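Local coordinates for cytokinin riboside 5'-monophosphate phosphoribohydrolase (Corynebacterium glutamicum, PDB 5ZBL), which belongs to the possible lysine decarboxylase family of the SLOG clan, with a Rossmann-like alpha/beta fold built on a parallel sheet, and appears here as two subunits, at residues Thr28-Thr33 / Tyr142-Phe147; Arg41-Val46 / Ala184-Thr189; Ala61-Glu64 / Glu68-Gly71; Gly109-Pro114 / His179-Ala184; Glu121-Val126 / Gln149-Met154. All coordinates share one frame; numbering follows the deposited sequence.

Interaction 1. Residues Thr28-Thr33 / Tyr142-Phe147; sequences TQAAQT and YDVDGF. With EDO (1,2-ethanediol), chain E.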
# COMPACT_ATOMS: atom_id res chain seq x y z
N THR A 28 16.38 -10.29 -11.41
CA THR A 28 17.23 -11.22 -10.67
C THR A 28 18.66 -10.74 -10.54
O THR A 28 19.24 -10.75 -9.44
CB THR A 28 17.23 -12.63 -11.29
OG1 THR A 28 15.94 -13.23 -11.15
CG2 THR A 28 18.28 -13.55 -10.62
N GLN A 29 19.25 -10.33 -11.66
CA GLN A 29 20.66 -9.94 -11.62
C GLN A 29 20.81 -8.66 -10.81
O GLN A 29 21.80 -8.50 -10.09
CB GLN A 29 21.23 -9.74 -13.02
CG GLN A 29 21.27 -10.99 -13.90
CD GLN A 29 21.40 -10.65 -15.39
OE1 GLN A 29 21.95 -9.59 -15.75
NE2 GLN A 29 20.86 -11.52 -16.27
N ALA A 30 19.83 -7.75 -10.96
CA ALA A 30 19.87 -6.48 -10.25
C ALA A 30 19.74 -6.73 -8.78
O ALA A 30 20.32 -6.00 -8.01
CB ALA A 30 18.76 -5.55 -10.71
N ALA A 31 19.01 -7.78 -8.39
CA ALA A 31 18.86 -8.11 -6.97
C ALA A 31 20.16 -8.66 -6.39
O ALA A 31 20.57 -8.30 -5.28
CB ALA A 31 17.70 -9.09 -6.76
N GLN A 32 20.80 -9.52 -7.16
CA GLN A 32 22.11 -10.07 -6.79
C GLN A 32 23.20 -9.05 -6.66
O GLN A 32 23.99 -9.12 -5.72
CB GLN A 32 22.54 -11.12 -7.81
CG GLN A 32 21.71 -12.37 -7.64
CD GLN A 32 21.70 -13.26 -8.86
OE1 GLN A 32 21.03 -14.27 -8.85
NE2 GLN A 32 22.43 -12.87 -9.93
N THR A 33 23.23 -8.09 -7.58
CA THR A 33 24.23 -7.00 -7.51
C THR A 33 23.97 -6.14 -6.29
O THR A 33 24.91 -5.63 -5.66
CB THR A 33 24.24 -6.11 -8.78
OG1 THR A 33 24.05 -6.93 -9.92
CG2 THR A 33 25.57 -5.46 -8.94
N TYR A 142 14.62 1.15 -5.71
CA TYR A 142 15.64 0.57 -6.56
C TYR A 142 15.04 0.50 -7.96
O TYR A 142 14.25 -0.42 -8.28
CB TYR A 142 16.07 -0.81 -6.01
CG TYR A 142 17.24 -1.53 -6.67
CD1 TYR A 142 18.33 -0.83 -7.20
CD2 TYR A 142 17.27 -2.92 -6.74
CE1 TYR A 142 19.39 -1.50 -7.75
CE2 TYR A 142 18.33 -3.60 -7.29
CZ TYR A 142 19.39 -2.89 -7.81
OH TYR A 142 20.49 -3.55 -8.39
N ASP A 143 15.45 1.46 -8.80
CA ASP A 143 14.78 1.72 -10.07
C ASP A 143 15.29 0.86 -11.25
O ASP A 143 15.69 1.37 -12.29
CB ASP A 143 14.87 3.22 -10.35
CG ASP A 143 13.85 3.72 -11.35
OD1 ASP A 143 12.74 3.13 -11.46
OD2 ASP A 143 14.17 4.74 -11.99
N VAL A 144 15.21 -0.45 -11.10
CA VAL A 144 15.73 -1.38 -12.09
C VAL A 144 14.92 -1.22 -13.37
O VAL A 144 13.73 -1.51 -13.33
CB VAL A 144 15.62 -2.85 -11.65
CG1 VAL A 144 16.08 -3.77 -12.74
CG2 VAL A 144 16.45 -3.10 -10.42
N ASP A 145 15.56 -0.74 -14.45
CA ASP A 145 14.95 -0.52 -15.78
C ASP A 145 13.79 0.53 -15.78
O ASP A 145 12.78 0.41 -16.49
CB ASP A 145 14.53 -1.86 -16.36
CG ASP A 145 14.15 -1.78 -17.84
OD1 ASP A 145 14.84 -1.06 -18.62
OD2 ASP A 145 13.15 -2.44 -18.22
N GLY A 146 13.96 1.56 -14.95
CA GLY A 146 12.94 2.57 -14.73
C GLY A 146 11.61 2.01 -14.19
O GLY A 146 10.57 2.61 -14.45
N PHE A 147 11.66 0.91 -13.44
CA PHE A 147 10.46 0.30 -12.84
C PHE A 147 9.57 1.27 -12.06
O PHE A 147 8.35 1.24 -12.14
CB PHE A 147 10.87 -0.82 -11.90
CG PHE A 147 9.72 -1.49 -11.25
CD1 PHE A 147 9.22 -1.02 -10.05
CD2 PHE A 147 9.14 -2.60 -11.83
CE1 PHE A 147 8.13 -1.61 -9.45
CE2 PHE A 147 8.07 -3.22 -11.22
CZ PHE A 147 7.56 -2.72 -10.06
C1 EDO E . 18.39 7.26 -11.63
O1 EDO E . 18.94 8.26 -10.76
C2 EDO E . 17.12 6.68 -11.01
O2 EDO E . 16.14 6.42 -12.02
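Tyr142 OH donates to the carbonyl oxygen of Ala30, and at 2.5 Å between Tyr142 OH and Ala30 O the bond is very short, though its exact length is uncertain. The phenol comes to the helix edge-on, with the Ala30 carbonyl oxygen lying near the plane of the ring. Tyr142 CG stands anti to the backbone N (chi1 -174°), which carries the hydroxyl from the end of its strand out to the helix backbone. The methyl of Ala30 sits beside the same hydroxyl, CB 3.5 Å from Tyr142 OH. It is pressed against Val144, where Ala30 CB and Val144 CG2 are 3.4 Å apart, closer than usual for two carbons. Val144 CG2 in turn lies 3.7 Å above one face of the Tyr142 ring, toward its rim. Between Tyr142 and Val144, Asp143 OD2 accepts a bond from O2 of the bound 1,2-ethanediol at 2.6 Å. The contact joins helix 25-40 to the loop leaving strand 139-142. Ala31, whose CB points away from the loop, touches Ile57 of helix 53-64, Tyr142 also touches Pro178 and Leu181 of helix 178-186, and Asp145 forms a salt bridge with Arg161 of the second subunit.

Interaction 2. Residues Arg41-Val46 / Ala184-Thr189; sequences RGIDLV and AMQTWT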
# COMPACT_ATOMS: atom_id res chain seq x y z
N ARG A 41 29.53 -3.81 2.12
CA ARG A 41 29.56 -2.68 3.06
C ARG A 41 29.19 -3.07 4.49
O ARG A 41 28.95 -2.20 5.32
CB ARG A 41 28.66 -1.55 2.56
CG ARG A 41 29.16 -0.84 1.29
CD ARG A 41 27.99 -0.34 0.43
NE ARG A 41 28.19 0.89 -0.36
CZ ARG A 41 29.01 1.02 -1.41
NH1 ARG A 41 29.81 0.02 -1.81
NH2 ARG A 41 29.06 2.20 -2.05
N GLY A 42 29.14 -4.36 4.80
CA GLY A 42 28.70 -4.79 6.10
C GLY A 42 27.20 -4.69 6.40
O GLY A 42 26.81 -4.71 7.57
N ILE A 43 26.35 -4.63 5.37
CA ILE A 43 24.92 -4.47 5.57
C ILE A 43 24.17 -5.81 5.40
O ILE A 43 24.40 -6.52 4.40
CB ILE A 43 24.37 -3.40 4.63
CG1 ILE A 43 25.01 -2.02 4.95
CG2 ILE A 43 22.85 -3.39 4.69
CD1 ILE A 43 24.74 -0.97 3.88
N ASP A 44 23.27 -6.13 6.34
CA ASP A 44 22.44 -7.33 6.26
C ASP A 44 20.96 -7.12 5.87
O ASP A 44 20.45 -6.01 5.87
CB ASP A 44 22.53 -8.08 7.58
CG ASP A 44 23.95 -8.64 7.83
OD1 ASP A 44 24.58 -9.19 6.86
OD2 ASP A 44 24.40 -8.49 8.98
N LEU A 45 20.32 -8.23 5.54
CA LEU A 45 18.96 -8.28 4.97
C LEU A 45 17.87 -8.55 6.02
O LEU A 45 17.94 -9.51 6.79
CB LEU A 45 18.88 -9.38 3.88
CG LEU A 45 17.51 -9.65 3.24
CD1 LEU A 45 16.94 -8.37 2.65
CD2 LEU A 45 17.59 -10.70 2.16
N VAL A 46 16.85 -7.73 6.02
CA VAL A 46 15.62 -8.06 6.70
C VAL A 46 14.59 -8.09 5.59
O VAL A 46 14.51 -7.12 4.80
CB VAL A 46 15.20 -7.02 7.71
CG1 VAL A 46 13.92 -7.47 8.39
CG2 VAL A 46 16.31 -6.80 8.74
N ALA A 184 23.52 6.57 -0.95
CA ALA A 184 22.54 7.59 -0.56
C ALA A 184 21.87 7.27 0.79
O ALA A 184 21.60 8.20 1.54
CB ALA A 184 21.51 7.80 -1.67
N MET A 185 21.58 5.98 1.05
CA MET A 185 20.98 5.53 2.31
C MET A 185 21.99 5.65 3.50
O MET A 185 21.59 5.92 4.63
CB MET A 185 20.45 4.07 2.20
CG MET A 185 19.23 3.83 1.29
SD MET A 185 18.73 2.09 1.11
CE MET A 185 17.92 1.91 2.68
N GLN A 186 23.28 5.46 3.24
CA GLN A 186 24.34 5.59 4.28
C GLN A 186 24.55 7.03 4.74
O GLN A 186 24.68 7.30 5.95
CB GLN A 186 25.67 5.00 3.80
CG GLN A 186 25.68 3.48 3.75
CD GLN A 186 26.97 2.92 3.15
OE1 GLN A 186 27.39 3.29 2.05
NE2 GLN A 186 27.58 1.98 3.86
N THR A 187 24.55 7.96 3.78
CA THR A 187 24.80 9.40 4.02
C THR A 187 23.54 10.23 4.30
O THR A 187 23.62 11.43 4.55
CB THR A 187 25.61 10.06 2.86
OG1 THR A 187 24.84 10.14 1.64
CG2 THR A 187 26.90 9.27 2.61
N TRP A 188 22.38 9.57 4.28
CA TRP A 188 21.08 10.25 4.50
C TRP A 188 20.87 10.72 5.95
O TRP A 188 21.29 10.05 6.90
CB TRP A 188 19.98 9.27 4.09
CG TRP A 188 18.61 9.72 4.19
CD1 TRP A 188 17.84 10.19 3.18
CD2 TRP A 188 17.79 9.68 5.36
NE1 TRP A 188 16.57 10.49 3.66
CE2 TRP A 188 16.52 10.18 5.00
CE3 TRP A 188 18.00 9.27 6.68
CZ2 TRP A 188 15.47 10.27 5.90
CZ3 TRP A 188 16.94 9.37 7.58
CH2 TRP A 188 15.71 9.86 7.20
N THR A 189 20.19 11.86 6.10
CA THR A 189 19.71 12.34 7.41
C THR A 189 18.35 13.02 7.26
O THR A 189 17.97 13.44 6.15
CB THR A 189 20.68 13.36 8.05
OG1 THR A 189 20.88 14.48 7.17
CG2 THR A 189 22.05 12.73 8.38
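Arg41 and Gln186 meet with their side chains crossing at about a right angle, the guanidinium and amide planes 27° apart. Gln186 reaches out from the last turn of helix 178-186, extended beyond CG, and brings its amide across the base and middle of the arginine. The two ends of that amide are used differently. Its oxygen turns to the guanidinium: Arg41 NE is 3.5 Å from Gln186 OE1, a weak hydrogen bond with an N-H...O angle of 139°, made obliquely to the guanidinium plane. Its nitrogen lies over aliphatic carbon instead, with Gln186 NE2 3.9 Å from Arg41 CB. Ile43 CD1 approaches the same nitrogen, 4.1 Å from Gln186 NE2. Arg41 bends at chi2 and chi3 (148° each), which swings NE round toward the glutamine oxygen. The backbone here is a Schellman motif closing helix 25-40, with Gly42, at positive phi, as its C-prime residue; Arg41 and Ile43, on either side of Gly42, both have CB pointing toward helix 178-186. Arg41 also packs on His179 and Leu182 of that helix, while Leu10 touches both Ile43 and Gln186. The contact therefore ties the end of one helix, and the approach to strand 44-47, to the end of another. It is only partly buried, and its chemistry is mixed: a single long, bent polar bond, backed by contacts of the amide nitrogen with aliphatic carbons, probably contributes modest directional hold, with the aliphatic parts of Arg41 and Ile43 providing much of the fit.

Interaction 3. Residues Ala61-Glu64 / Glu68-Gly71; sequences AFLE and EAFG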
# COMPACT_ATOMS: atom_id res chain seq x y z
N ALA A 61 21.19 -14.35 -2.28
CA ALA A 61 22.37 -13.62 -2.70
C ALA A 61 23.10 -13.00 -1.53
O ALA A 61 24.36 -12.89 -1.57
CB ALA A 61 22.04 -12.56 -3.75
N PHE A 62 22.37 -12.61 -0.48
CA PHE A 62 23.00 -12.04 0.73
C PHE A 62 23.71 -13.20 1.44
O PHE A 62 24.85 -13.06 1.92
CB PHE A 62 21.97 -11.43 1.71
CG PHE A 62 21.75 -9.94 1.56
CD1 PHE A 62 20.85 -9.44 0.63
CD2 PHE A 62 22.32 -9.05 2.46
CE1 PHE A 62 20.57 -8.08 0.55
CE2 PHE A 62 22.06 -7.68 2.37
CZ PHE A 62 21.16 -7.21 1.43
N LEU A 63 23.01 -14.31 1.52
CA LEU A 63 23.57 -15.52 2.13
C LEU A 63 24.84 -15.95 1.40
O LEU A 63 25.90 -16.03 2.02
CB LEU A 63 22.55 -16.65 2.15
CG LEU A 63 21.39 -16.46 3.14
CD1 LEU A 63 20.41 -17.61 2.93
CD2 LEU A 63 21.87 -16.37 4.59
N GLU A 64 24.74 -16.13 0.08
CA GLU A 64 25.85 -16.63 -0.70
C GLU A 64 27.03 -15.70 -0.85
O GLU A 64 28.06 -16.15 -1.28
CB GLU A 64 25.38 -17.07 -2.09
CG GLU A 64 24.56 -18.33 -2.01
CD GLU A 64 23.79 -18.63 -3.26
OE1 GLU A 64 24.06 -18.02 -4.32
OE2 GLU A 64 22.94 -19.55 -3.18
N GLU A 68 24.21 -12.16 6.45
CA GLU A 68 23.08 -12.76 7.18
C GLU A 68 21.76 -12.24 6.57
O GLU A 68 21.66 -11.10 6.15
CB GLU A 68 23.18 -12.42 8.68
CG GLU A 68 24.51 -12.81 9.36
CD GLU A 68 24.74 -12.12 10.70
OE1 GLU A 68 23.83 -12.11 11.54
OE2 GLU A 68 25.85 -11.58 10.94
N ALA A 69 20.75 -13.09 6.54
CA ALA A 69 19.44 -12.73 6.06
C ALA A 69 18.41 -13.07 7.13
O ALA A 69 18.29 -14.24 7.54
CB ALA A 69 19.14 -13.46 4.75
N PHE A 70 17.69 -12.05 7.61
CA PHE A 70 16.58 -12.25 8.56
C PHE A 70 15.21 -12.15 7.92
O PHE A 70 14.85 -11.16 7.30
CB PHE A 70 16.70 -11.25 9.70
CG PHE A 70 18.01 -11.37 10.41
CD1 PHE A 70 18.17 -12.30 11.44
CD2 PHE A 70 19.09 -10.59 10.03
CE1 PHE A 70 19.39 -12.43 12.11
CE2 PHE A 70 20.31 -10.72 10.70
CZ PHE A 70 20.45 -11.64 11.73
N GLY A 71 14.43 -13.20 8.10
CA GLY A 71 13.06 -13.26 7.57
C GLY A 71 12.04 -13.09 8.68
O GLY A 71 12.28 -13.50 9.81
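Leu63 places CG anti to its own carbonyl carbon (chi1 -71°), and with CD1 continuing the chain outward (chi2 175°) it is the other branch, CD2, that turns onto Ala69. Phe62, one residue earlier, has chi1 at -94°, away from a staggered value, and its ring comes beside the Glu68 carbonyl. The leucine makes the principal touch. Its CD2 is 4.0 Å from Ala69 CB and equally 4.0 Å from Ala69 N, and Leu63 CG follows at 4.1 Å from Ala69 CB, so the branched end rests on the alanine methyl and the start of its peptide. The aromatic ring makes a looser, oblique approach, with Phe62 CD2 4.3 Å from Glu68 O. Glu68 takes part through its main chain, since its CB points away from the helix. The nearest backbones are Leu63 and Glu68, 5.8 Å from CA to CA, and they are this close because a short turn returns the chain directly from helix 53-64 into strand 69-74. This is the second half of the beta-alpha-beta crossover that starts from strand 44-47. Leu45 of that strand touches both Phe62 and Ala69, and Phe62 also packs on Ala35, Ala38 and Val39 of helix 25-40. Across the two segments the contact is carbon packing around a peptide: the Ala69 N-H is directed to Thr88 OG1, so Leu63 can cover this amide without leaving it lacking a partner, and the fit between these segments probably rests mainly on apolar packing.

Interaction 4. Residues Gly109-Pro114 / His179-Ala184; sequences GFIAMP and HALLKA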
# COMPACT_ATOMS: atom_id res chain seq x y z
N GLY A 109 16.62 0.96 7.49
CA GLY A 109 16.21 1.62 6.25
C GLY A 109 15.45 0.62 5.39
O GLY A 109 15.46 -0.58 5.69
N PHE A 110 14.81 1.14 4.34
CA PHE A 110 13.87 0.40 3.50
C PHE A 110 14.26 0.55 2.04
O PHE A 110 14.59 1.65 1.59
CB PHE A 110 12.48 0.97 3.69
CG PHE A 110 11.95 0.84 5.09
CD1 PHE A 110 11.51 -0.39 5.56
CD2 PHE A 110 11.88 1.93 5.92
CE1 PHE A 110 11.04 -0.53 6.86
CE2 PHE A 110 11.39 1.82 7.23
CZ PHE A 110 11.00 0.59 7.70
N ILE A 111 14.25 -0.57 1.31
CA ILE A 111 14.41 -0.60 -0.13
C ILE A 111 13.21 -1.34 -0.74
O ILE A 111 12.83 -2.42 -0.30
CB ILE A 111 15.68 -1.33 -0.53
CG1 ILE A 111 16.92 -0.63 0.05
CG2 ILE A 111 15.88 -1.37 -2.04
CD1 ILE A 111 18.18 -1.47 -0.12
N ALA A 112 12.62 -0.73 -1.76
CA ALA A 112 11.57 -1.37 -2.51
C ALA A 112 12.16 -1.66 -3.89
O ALA A 112 12.62 -0.74 -4.60
CB ALA A 112 10.32 -0.50 -2.57
N MET A 113 12.21 -2.96 -4.21
CA MET A 113 12.64 -3.45 -5.49
C MET A 113 11.38 -3.73 -6.29
O MET A 113 10.28 -3.74 -5.76
CB MET A 113 13.45 -4.74 -5.31
CG MET A 113 14.64 -4.65 -4.35
SD MET A 113 15.93 -5.90 -4.66
CE MET A 113 14.97 -7.40 -4.82
N PRO A 114 11.53 -4.03 -7.59
CA PRO A 114 10.36 -4.44 -8.33
C PRO A 114 9.56 -5.53 -7.63
O PRO A 114 10.11 -6.40 -6.95
CB PRO A 114 10.95 -4.98 -9.62
CG PRO A 114 12.17 -4.12 -9.81
CD PRO A 114 12.73 -3.98 -8.43
N HIS A 179 25.19 0.85 -6.01
CA HIS A 179 26.20 1.66 -5.31
C HIS A 179 25.62 2.98 -4.91
O HIS A 179 25.71 3.35 -3.72
CB HIS A 179 27.47 1.83 -6.15
CG HIS A 179 28.34 0.60 -6.16
ND1 HIS A 179 28.21 -0.41 -7.10
CD2 HIS A 179 29.31 0.18 -5.31
CE1 HIS A 179 29.07 -1.37 -6.85
NE2 HIS A 179 29.73 -1.05 -5.75
N ALA A 180 25.02 3.66 -5.88
CA ALA A 180 24.41 4.96 -5.65
C ALA A 180 23.24 4.91 -4.64
O ALA A 180 23.09 5.82 -3.82
CB ALA A 180 23.96 5.57 -6.96
N LEU A 181 22.46 3.83 -4.70
CA LEU A 181 21.35 3.57 -3.80
C LEU A 181 21.75 3.38 -2.34
O LEU A 181 21.14 3.99 -1.44
CB LEU A 181 20.58 2.33 -4.25
CG LEU A 181 19.24 2.10 -3.48
CD1 LEU A 181 18.15 1.56 -4.37
CD2 LEU A 181 19.43 1.17 -2.30
N LEU A 182 22.73 2.51 -2.09
CA LEU A 182 23.21 2.26 -0.72
C LEU A 182 23.98 3.44 -0.20
O LEU A 182 23.82 3.80 0.98
CB LEU A 182 24.08 1.01 -0.65
CG LEU A 182 23.26 -0.28 -0.85
CD1 LEU A 182 24.15 -1.45 -1.25
CD2 LEU A 182 22.46 -0.61 0.40
N LYS A 183 24.79 4.05 -1.05
CA LYS A 183 25.53 5.26 -0.67
C LYS A 183 24.60 6.35 -0.21
O LYS A 183 24.84 6.97 0.82
CB LYS A 183 26.38 5.79 -1.82
CG LYS A 183 27.19 7.03 -1.49
CD LYS A 183 28.43 7.15 -2.37
CE LYS A 183 29.41 8.18 -1.81
NZ LYS A 183 29.28 9.50 -2.48
N ALA A 184 23.52 6.57 -0.95
CA ALA A 184 22.54 7.59 -0.56
C ALA A 184 21.87 7.27 0.79
O ALA A 184 21.60 8.20 1.54
CB ALA A 184 21.51 7.80 -1.67
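Leu181 leads the contact from helix 178-186, its CD2 methyl lying 3.6 Å from Ile111 CD1 and 3.9 Å from Ile111 CG1. CG is anti to the backbone N (chi1 -171°), which points the branched end at strand 110-112, and chi2 at 143° is well off the common staggered value. The two side chains cross obliquely, methyl against methyl. Leu182, next along the helix, starts off to one side but bends its end inward, so that its CD2 comes 4.4 Å from the same Ile111 CD1. One isoleucine methyl is therefore approached by two consecutive leucines. Ile111 meets them with an extended chain: chi2 of 170° extends CD1 toward the helix. Beyond Leu182 the helix runs on through Ala184 to Met185, whose sulfur also packs on Ile111. The flanking strands share the helix's footing, for Leu181 touches Ala140 and Tyr142 of strand 139-142, and Ile111 touches Val13 of strand 12-16. Ala112 points away, to the other face of the sheet. Here the last helix of the chain lies over strands 12-16, 110-112, 139-142 and 173-175 of the parallel sheet, next to helix 25-40, with residues of strand 110-112 directed in turn to one helical layer and the other. That is the layered alpha/beta sandwich of a Rossmann-like fold, in which buried aliphatic residues of the central strands face the covering helices.

Interaction 5. Residues Glu121-Val126 / Gln149-Met154; sequences EELFEV and QPLLEM
Two neighbouring helices of one outer layer of the alpha/beta sandwich, 117-130 and 149-160, meet here through Leu123, Phe124 and Leu151. Leu151 fits its two methyls to two consecutive residues opposite. Its CD1 stands in the plane of the Phe124 ring at the far edge, 3.7 Å from Phe124 CZ and 3.8 Å from Phe124 CE2, so the aromatic ring is met end-on and not over a face. CD2, the other branch, meets Leu123 tip to tip, at 4.1 Å from Leu123 CD2. With CG anti to the backbone N (chi1 -173°), Leu151 reaches straight across toward helix 117-130. The backbones stay well apart, the nearest pair being Phe124 and Leu151 at 11.1 Å from CA to CA, so long side chains bridge the distance. Phe124 is further placed by an edge-to-face contact with Trp127 and packs on Leu120 of the second subunit. Beneath the pair runs the sheet: Leu123 rests on Ala112 of strand 110-112 and on Val139 and Leu141 of strand 139-142, while Leu152 of the second helix also reaches Leu141. Met154, a turn on, packs on Phe147 of the second subunit, so the pair packs on the sheet and also contributes to the interface with the second subunit.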
# COMPACT_ATOMS: atom_id res chain seq x y z
N GLU A 121 2.10 -2.06 -1.44
CA GLU A 121 1.47 -1.88 -0.13
C GLU A 121 2.50 -1.63 0.99
O GLU A 121 2.32 -0.73 1.84
CB GLU A 121 0.64 -3.08 0.21
CG GLU A 121 -0.30 -2.91 1.37
CD GLU A 121 0.37 -3.09 2.72
OE1 GLU A 121 1.26 -3.97 2.82
OE2 GLU A 121 0.02 -2.34 3.69
N GLU A 122 3.56 -2.43 1.05
CA GLU A 122 4.55 -2.24 2.11
C GLU A 122 5.18 -0.85 1.98
O GLU A 122 5.43 -0.22 2.98
CB GLU A 122 5.62 -3.35 2.11
CG GLU A 122 5.23 -4.60 2.91
CD GLU A 122 5.75 -5.93 2.33
OE1 GLU A 122 5.94 -6.03 1.08
OE2 GLU A 122 5.94 -6.91 3.11
N LEU A 123 5.39 -0.39 0.75
CA LEU A 123 6.08 0.85 0.53
C LEU A 123 5.22 2.04 1.00
O LEU A 123 5.70 2.96 1.65
CB LEU A 123 6.44 0.98 -0.95
CG LEU A 123 7.06 2.32 -1.35
CD1 LEU A 123 8.39 2.45 -0.70
CD2 LEU A 123 7.16 2.47 -2.85
N PHE A 124 3.95 1.99 0.67
CA PHE A 124 3.02 3.03 1.06
C PHE A 124 2.70 3.02 2.55
O PHE A 124 2.41 4.07 3.15
CB PHE A 124 1.75 2.95 0.19
CG PHE A 124 1.92 3.62 -1.13
CD1 PHE A 124 2.04 4.99 -1.19
CD2 PHE A 124 1.97 2.90 -2.30
CE1 PHE A 124 2.19 5.65 -2.40
CE2 PHE A 124 2.15 3.54 -3.52
CZ PHE A 124 2.26 4.91 -3.56
N GLU A 125 2.77 1.83 3.13
CA GLU A 125 2.72 1.64 4.57
C GLU A 125 3.86 2.39 5.28
O GLU A 125 3.59 3.22 6.19
CB GLU A 125 2.71 0.15 4.88
CG GLU A 125 2.68 -0.28 6.34
CD GLU A 125 1.35 -0.09 6.99
OE1 GLU A 125 0.67 -1.09 7.31
OE2 GLU A 125 1.02 1.07 7.19
N VAL A 126 5.12 2.22 4.85
CA VAL A 126 6.17 2.93 5.58
C VAL A 126 6.03 4.45 5.39
O VAL A 126 6.29 5.19 6.31
CB VAL A 126 7.60 2.43 5.33
CG1 VAL A 126 7.67 0.93 5.52
CG2 VAL A 126 8.11 2.82 3.96
N GLN A 149 9.41 4.49 -12.36
CA GLN A 149 9.12 5.80 -12.97
C GLN A 149 7.62 6.16 -13.05
O GLN A 149 7.26 7.31 -12.74
CB GLN A 149 9.86 5.98 -14.32
CG GLN A 149 11.39 6.10 -14.14
CD GLN A 149 11.82 7.30 -13.32
OE1 GLN A 149 11.24 8.36 -13.44
NE2 GLN A 149 12.84 7.14 -12.51
N PRO A 150 6.76 5.19 -13.40
CA PRO A 150 5.34 5.53 -13.43
C PRO A 150 4.69 5.88 -12.06
O PRO A 150 3.78 6.70 -11.99
CB PRO A 150 4.69 4.28 -14.05
CG PRO A 150 5.81 3.55 -14.76
CD PRO A 150 7.06 3.88 -14.01
N LEU A 151 5.15 5.25 -11.00
CA LEU A 151 4.68 5.60 -9.66
C LEU A 151 5.13 6.99 -9.28
O LEU A 151 4.41 7.70 -8.59
CB LEU A 151 5.22 4.64 -8.62
CG LEU A 151 4.63 4.88 -7.23
CD1 LEU A 151 3.23 4.29 -7.09
CD2 LEU A 151 5.60 4.35 -6.20
N LEU A 152 6.34 7.37 -9.68
CA LEU A 152 6.82 8.71 -9.38
C LEU A 152 5.95 9.76 -10.07
O LEU A 152 5.63 10.80 -9.47
CB LEU A 152 8.28 8.86 -9.81
CG LEU A 152 9.34 8.18 -8.94
CD1 LEU A 152 10.68 8.62 -9.49
CD2 LEU A 152 9.24 8.53 -7.47
N GLU A 153 5.56 9.48 -11.31
CA GLU A 153 4.60 10.30 -12.01
C GLU A 153 3.32 10.44 -11.21
O GLU A 153 2.85 11.57 -10.98
CB GLU A 153 4.28 9.74 -13.40
CG GLU A 153 3.39 10.65 -14.25
CD GLU A 153 3.97 12.06 -14.44
OE1 GLU A 153 5.22 12.20 -14.60
OE2 GLU A 153 3.17 13.04 -14.44
N MET A 154 2.79 9.31 -10.76
CA MET A 154 1.60 9.31 -9.95
C MET A 154 1.76 10.22 -8.74
O MET A 154 0.86 11.00 -8.48
CB MET A 154 1.18 7.88 -9.52
CG MET A 154 -0.15 7.78 -8.73
SD MET A 154 -1.68 8.40 -9.55
CE MET A 154 -2.80 8.52 -8.17

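In the fold
Interaction 4 touches interactions 1, 2 and 5, while interaction 3 touches interactions 1 and 2. Interactions 2 and 4 lie closest, centres 8 Å apart, sharing Ala184 and helix 178-186. Interaction 1 is about 10 Å from interaction 4 between centres, joined by the strand bond from Tyr142 N to Ala112 O. Interaction 5 lies on the other face, 14 Å from interaction 4 between centres, where Ala112 meets Leu123; it also meets interaction 1 where Asp143 OD2 bonds Gln149 NE2, next to the ethanediol. Interaction 3 adjoins interaction 2 through strands 44-47 and 69-74 and interaction 1 where Gln32 packs on Ala61, yet its centre is 25 Å from that of interaction 5. Interactions 1 and 5 both touch the second subunit.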